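Local atomic coordinates of VC0179-like protein (Escherichia coli, PDB entry 4XJ6), a protein that probably joins GTP and ATP into cyclic GMP-AMP, acting as a magnesium-dependent nucleotidyltransferase and bacterial homolog of cyclic GMP-AMP synthase. Residues 7-12 / 391-396; 347-352 / 357-362. One frame throughout, in Å; residues are numbered along the deposited sequence.

Contact 1 (7-12 / 391-396); sequences NYYSHN and EAFGKR
Tyr8 and Tyr9, on the short N-terminal helix 6-10, both bring their ring ends to Phe393, on helix 382-393, forming an aromatic cluster that ties the N-terminal arm to the helical C-terminal domain of this cyclic GMP-AMP synthase homolog. The tight part is three aromatic side chains, with both hydroxyls at the Phe393 ring. Tyr9 and Phe393 make an offset edge-to-face pair, with planes at 84° and centroids 5.7 Å apart. The edge of Tyr9 is directed at the face of Phe393, and CE1 of Tyr9 comes to 3.8 Å from CZ of Phe393. Tyr8 arrives obliquely at the other end of the same ring, nearer the backbone: its OH is 3.9 Å from CB of Phe393. Different first torsions let the two neighbouring tyrosines reach the same ring, Tyr8 placing CG anti to its N (chi1 166°) and Tyr9 anti to its carbonyl carbon (chi1 -76°). The Tyr8 hydroxyl also hydrogen-bonds OD1 of Asn390, so its polar end is satisfied within this buried setting. Phe281 stacks on Tyr9 and also touches Phe393, while Met322 and Leu373 reach both rings from helices 318-335 and 357-377. The loose side is the outer part of both segments, where Asn12 and the extended Lys395 are exposed beyond the helices and neither touches across the contact. Gly394 turns the chain ahead of Lys395 with positive phi. The two hydroxyls meet adjacent atoms of one ring: OH of Tyr8 lies 3.6 Å from CD2 of Phe393, and OH of Tyr9 is likewise 3.6 Å from CE2 of Phe393.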
# COMPACT_ATOMS: atom_id res chain seq x y z
N ASN A 7 9.99 -12.07 -24.70
CA ASN A 7 10.83 -12.87 -23.81
C ASN A 7 11.58 -12.00 -22.80
O ASN A 7 11.86 -12.43 -21.69
CB ASN A 7 11.81 -13.73 -24.61
CG ASN A 7 11.22 -15.08 -24.98
OD1 ASN A 7 11.28 -16.03 -24.20
ND2 ASN A 7 10.65 -15.17 -26.17
N TYR A 8 11.92 -10.78 -23.21
CA TYR A 8 12.49 -9.80 -22.29
C TYR A 8 11.54 -9.61 -21.12
O TYR A 8 11.96 -9.55 -19.96
CB TYR A 8 12.74 -8.47 -23.01
CG TYR A 8 13.02 -7.29 -22.09
CD1 TYR A 8 14.32 -6.95 -21.74
CD2 TYR A 8 11.99 -6.51 -21.59
CE1 TYR A 8 14.59 -5.88 -20.91
CE2 TYR A 8 12.24 -5.44 -20.75
CZ TYR A 8 13.54 -5.13 -20.41
OH TYR A 8 13.81 -4.06 -19.58
N TYR A 9 10.25 -9.53 -21.43
CA TYR A 9 9.22 -9.28 -20.43
C TYR A 9 8.89 -10.49 -19.56
O TYR A 9 8.79 -10.38 -18.34
CB TYR A 9 7.94 -8.78 -21.11
CG TYR A 9 7.98 -7.34 -21.58
CD1 TYR A 9 8.20 -6.30 -20.67
CD2 TYR A 9 7.78 -7.01 -22.91
CE1 TYR A 9 8.23 -4.99 -21.09
CE2 TYR A 9 7.80 -5.70 -23.34
CZ TYR A 9 8.03 -4.69 -22.42
OH TYR A 9 8.06 -3.38 -22.83
N SER A 10 8.72 -11.65 -20.19
CA SER A 10 8.04 -12.77 -19.54
C SER A 10 8.83 -14.07 -19.39
O SER A 10 8.29 -15.05 -18.88
CB SER A 10 6.75 -13.08 -20.30
OG SER A 10 7.05 -13.51 -21.62
N HIS A 11 10.08 -14.10 -19.83
CA HIS A 11 10.86 -15.34 -19.74
C HIS A 11 11.12 -15.71 -18.29
O HIS A 11 11.39 -14.84 -17.46
CB HIS A 11 12.19 -15.21 -20.49
CG HIS A 11 12.84 -16.52 -20.80
ND1 HIS A 11 13.99 -16.94 -20.17
CD2 HIS A 11 12.50 -17.51 -21.66
CE1 HIS A 11 14.33 -18.13 -20.63
NE2 HIS A 11 13.44 -18.50 -21.54
N ASN A 12 11.01 -16.99 -17.97
CA ASN A 12 11.22 -17.45 -16.60
C ASN A 12 12.64 -17.21 -16.12
O ASN A 12 13.59 -17.25 -16.91
CB ASN A 12 10.85 -18.93 -16.48
CG ASN A 12 11.47 -19.78 -17.58
OD1 ASN A 12 12.36 -19.34 -18.30
ND2 ASN A 12 10.99 -21.02 -17.70
N GLU A 391 16.31 1.69 -19.93
CA GLU A 391 16.24 3.07 -19.47
C GLU A 391 14.84 3.33 -18.93
O GLU A 391 14.63 4.26 -18.16
CB GLU A 391 16.56 4.04 -20.60
CG GLU A 391 18.00 3.98 -21.08
CD GLU A 391 18.27 4.91 -22.24
OE1 GLU A 391 17.55 5.92 -22.37
OE2 GLU A 391 19.20 4.63 -23.03
N ALA A 392 13.90 2.49 -19.34
CA ALA A 392 12.52 2.61 -18.91
C ALA A 392 12.25 1.81 -17.63
O ALA A 392 11.64 2.32 -16.69
CB ALA A 392 11.59 2.15 -20.02
N PHE A 393 12.72 0.57 -17.60
CA PHE A 393 12.41 -0.33 -16.50
C PHE A 393 13.60 -0.54 -15.55
O PHE A 393 13.50 -1.29 -14.58
CB PHE A 393 11.95 -1.69 -17.03
CG PHE A 393 10.80 -1.60 -18.00
CD1 PHE A 393 9.51 -1.35 -17.54
CD2 PHE A 393 11.00 -1.77 -19.36
CE1 PHE A 393 8.46 -1.26 -18.42
CE2 PHE A 393 9.95 -1.68 -20.24
CZ PHE A 393 8.67 -1.43 -19.78
N GLY A 394 14.71 0.13 -15.84
CA GLY A 394 15.91 -0.03 -15.04
C GLY A 394 16.69 -1.26 -15.46
O GLY A 394 16.15 -2.15 -16.12
N LYS A 395 17.96 -1.31 -15.08
CA LYS A 395 18.80 -2.47 -15.38
C LYS A 395 18.44 -3.62 -14.45
O LYS A 395 18.98 -3.74 -13.35
CB LYS A 395 20.28 -2.11 -15.25
CG LYS A 395 21.23 -3.27 -15.54
CD LYS A 395 22.66 -2.91 -15.21
CE LYS A 395 23.56 -4.14 -15.21
NZ LYS A 395 24.95 -3.81 -14.78
N ARG A 396 17.52 -4.47 -14.90
CA ARG A 396 17.11 -5.63 -14.14
C ARG A 396 17.33 -6.88 -14.97
O ARG A 396 18.00 -7.83 -14.55
CB ARG A 396 15.64 -5.53 -13.72
CG ARG A 396 15.27 -4.24 -13.01
CD ARG A 396 14.35 -4.52 -11.84
NE ARG A 396 13.45 -3.40 -11.56
CZ ARG A 396 12.66 -3.32 -10.50
NH1 ARG A 396 12.66 -4.29 -9.60
NH2 ARG A 396 11.88 -2.27 -10.33

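Contact 2 (347-352 / 357-362); sequences PLFPAE and VHHRAI
The His359 ring carries Pro350 over one face and presents its edge to Phe349, so two flat rings and a proline pack together where the loop 347-352 folds back on the first turns of helix 357-377, in the C-terminal domain of the synthase. On the face of His359, CG of Pro350 sits 3.5 Å from the ring centroid and 16° off the normal, a CH-pi contact; CD of the same proline is 3.4 Å from NE2 of His359. The imidazole in turn points its CD2 edge at the face of Phe349, in an edge-to-face pair with centroids 4.7 Å apart and planes at 80°. CD2 of His359 lies toward the rim of that face, 3.4 Å from CZ of Phe349. At the phenyl edge, CD1 of Ile362 is 3.8 Å from CE1 of Phe349, one helical turn beyond the histidine. With CG anti to its backbone N, Phe349 extends from the loop toward the helix, and Phe333 and His355 add further ring contacts. Leu348 and Phe349 form a classic beta bulge opposite Val337, and Leu348 touches the bound 3'-deoxy-GTP, so the packed aromatic is next in sequence to a pocket residue. Toward the surface Glu352 lies across Arg360, its CG 3.6 Å from NH1 of Arg360. Arg360, bent at chi2 and chi3, has NH1 hydrogen-bonded to Asn334 OD1 and His355 ND1, which probably fix its guanidinium more firmly than Glu352 does. OE2 lies well out of the guanidinium plane, although carboxylate and guanidinium planes are only 11° apart, and no N-H points at it: OE2 of Glu352 stays 3.8 Å from NH1 of Arg360, a long salt bridge.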
# COMPACT_ATOMS: atom_id res chain seq x y z
N PRO A 347 -10.60 12.67 -7.30
CA PRO A 347 -10.06 11.68 -8.23
C PRO A 347 -8.64 11.28 -7.84
O PRO A 347 -8.01 11.97 -7.04
CB PRO A 347 -10.08 12.41 -9.56
CG PRO A 347 -9.92 13.85 -9.19
CD PRO A 347 -10.66 14.01 -7.89
N LEU A 348 -8.15 10.17 -8.38
CA LEU A 348 -6.78 9.73 -8.12
C LEU A 348 -5.80 10.72 -8.74
O LEU A 348 -4.69 10.92 -8.23
CB LEU A 348 -6.54 8.33 -8.68
CG LEU A 348 -7.42 7.21 -8.13
CD1 LEU A 348 -7.13 5.91 -8.86
CD2 LEU A 348 -7.20 7.04 -6.64
N PHE A 349 -6.22 11.32 -9.84
CA PHE A 349 -5.39 12.26 -10.59
C PHE A 349 -6.30 13.24 -11.32
O PHE A 349 -7.19 12.83 -12.06
CB PHE A 349 -4.50 11.51 -11.58
CG PHE A 349 -3.22 12.20 -11.90
CD1 PHE A 349 -2.08 11.96 -11.14
CD2 PHE A 349 -3.13 13.08 -12.96
CE1 PHE A 349 -0.89 12.59 -11.43
CE2 PHE A 349 -1.94 13.72 -13.26
CZ PHE A 349 -0.82 13.47 -12.49
N PRO A 350 -6.08 14.55 -11.10
CA PRO A 350 -6.98 15.57 -11.66
C PRO A 350 -6.93 15.65 -13.18
O PRO A 350 -5.97 15.18 -13.79
CB PRO A 350 -6.45 16.87 -11.04
CG PRO A 350 -5.02 16.59 -10.76
CD PRO A 350 -4.97 15.15 -10.35
N ALA A 351 -7.96 16.24 -13.79
CA ALA A 351 -7.95 16.53 -15.21
C ALA A 351 -6.88 17.58 -15.50
O ALA A 351 -6.46 18.30 -14.59
CB ALA A 351 -9.32 17.01 -15.68
N GLU A 352 -6.45 17.67 -16.75
CA GLU A 352 -5.32 18.51 -17.14
C GLU A 352 -5.47 19.97 -16.70
O GLU A 352 -4.51 20.60 -16.28
CB GLU A 352 -5.12 18.45 -18.66
CG GLU A 352 -3.85 19.13 -19.14
CD GLU A 352 -3.57 18.86 -20.60
OE1 GLU A 352 -4.32 18.09 -21.23
OE2 GLU A 352 -2.58 19.41 -21.13
N VAL A 357 2.04 21.91 -11.15
CA VAL A 357 3.33 21.65 -11.78
C VAL A 357 3.85 20.25 -11.45
O VAL A 357 4.58 19.65 -12.25
CB VAL A 357 4.37 22.72 -11.38
CG1 VAL A 357 4.72 22.62 -9.90
CG2 VAL A 357 5.62 22.61 -12.24
N HIS A 358 3.46 19.72 -10.30
CA HIS A 358 3.89 18.39 -9.88
C HIS A 358 3.21 17.32 -10.72
O HIS A 358 3.80 16.29 -11.04
CB HIS A 358 3.60 18.17 -8.40
CG HIS A 358 4.06 19.29 -7.52
ND1 HIS A 358 3.19 20.24 -7.01
CD2 HIS A 358 5.29 19.62 -7.05
CE1 HIS A 358 3.87 21.10 -6.27
NE2 HIS A 358 5.14 20.75 -6.28
N HIS A 359 1.96 17.58 -11.09
CA HIS A 359 1.22 16.69 -11.96
C HIS A 359 1.83 16.65 -13.36
O HIS A 359 1.96 15.59 -13.97
CB HIS A 359 -0.26 17.11 -12.06
CG HIS A 359 -1.02 16.93 -10.78
ND1 HIS A 359 -1.55 17.98 -10.07
CD2 HIS A 359 -1.36 15.81 -10.10
CE1 HIS A 359 -2.18 17.52 -9.01
NE2 HIS A 359 -2.07 16.21 -8.99
N ARG A 360 2.22 17.83 -13.85
CA ARG A 360 2.80 17.95 -15.18
C ARG A 360 4.13 17.21 -15.28
O ARG A 360 4.43 16.59 -16.30
CB ARG A 360 2.99 19.42 -15.56
CG ARG A 360 1.70 20.20 -15.72
CD ARG A 360 0.68 19.41 -16.53
NE ARG A 360 1.19 19.02 -17.84
CZ ARG A 360 0.56 18.21 -18.67
NH1 ARG A 360 -0.61 17.69 -18.33
NH2 ARG A 360 1.09 17.91 -19.85
N ALA A 361 4.92 17.27 -14.21
CA ALA A 361 6.20 16.57 -14.16
C ALA A 361 6.00 15.07 -14.36
O ALA A 361 6.79 14.41 -15.03
CB ALA A 361 6.91 16.85 -12.85
N ILE A 362 4.93 14.55 -13.77
CA ILE A 362 4.57 13.15 -13.90
C ILE A 362 4.17 12.81 -15.34
O ILE A 362 4.64 11.83 -15.91
CB ILE A 362 3.42 12.77 -12.94
CG1 ILE A 362 3.88 12.88 -11.49
CG2 ILE A 362 2.92 11.37 -13.24
CD1 ILE A 362 2.79 12.57 -10.48

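From the N terminus, the chain enters contact 1 on helix 6-10, then runs through the sheet of the nucleotidyltransferase domain and most of the C-terminal helices before helix 382-393 closes this loop of nearly the whole chain. Contact 2 is nested inside it: after helix 318-335 the loop 347-352 is closed onto the start of helix 357-377 across only four residues. Helix 382-393 follows that helix in the chain. The contacts do not touch: their centres are 27 Å apart and their nearest atoms about 12 Å. Contact 1 joins helix 6-10 to helix 382-393, near in sequence to the paired terminal strands 3-4 and 404-405; contact 2 shapes a local turn beside the nucleotide pocket.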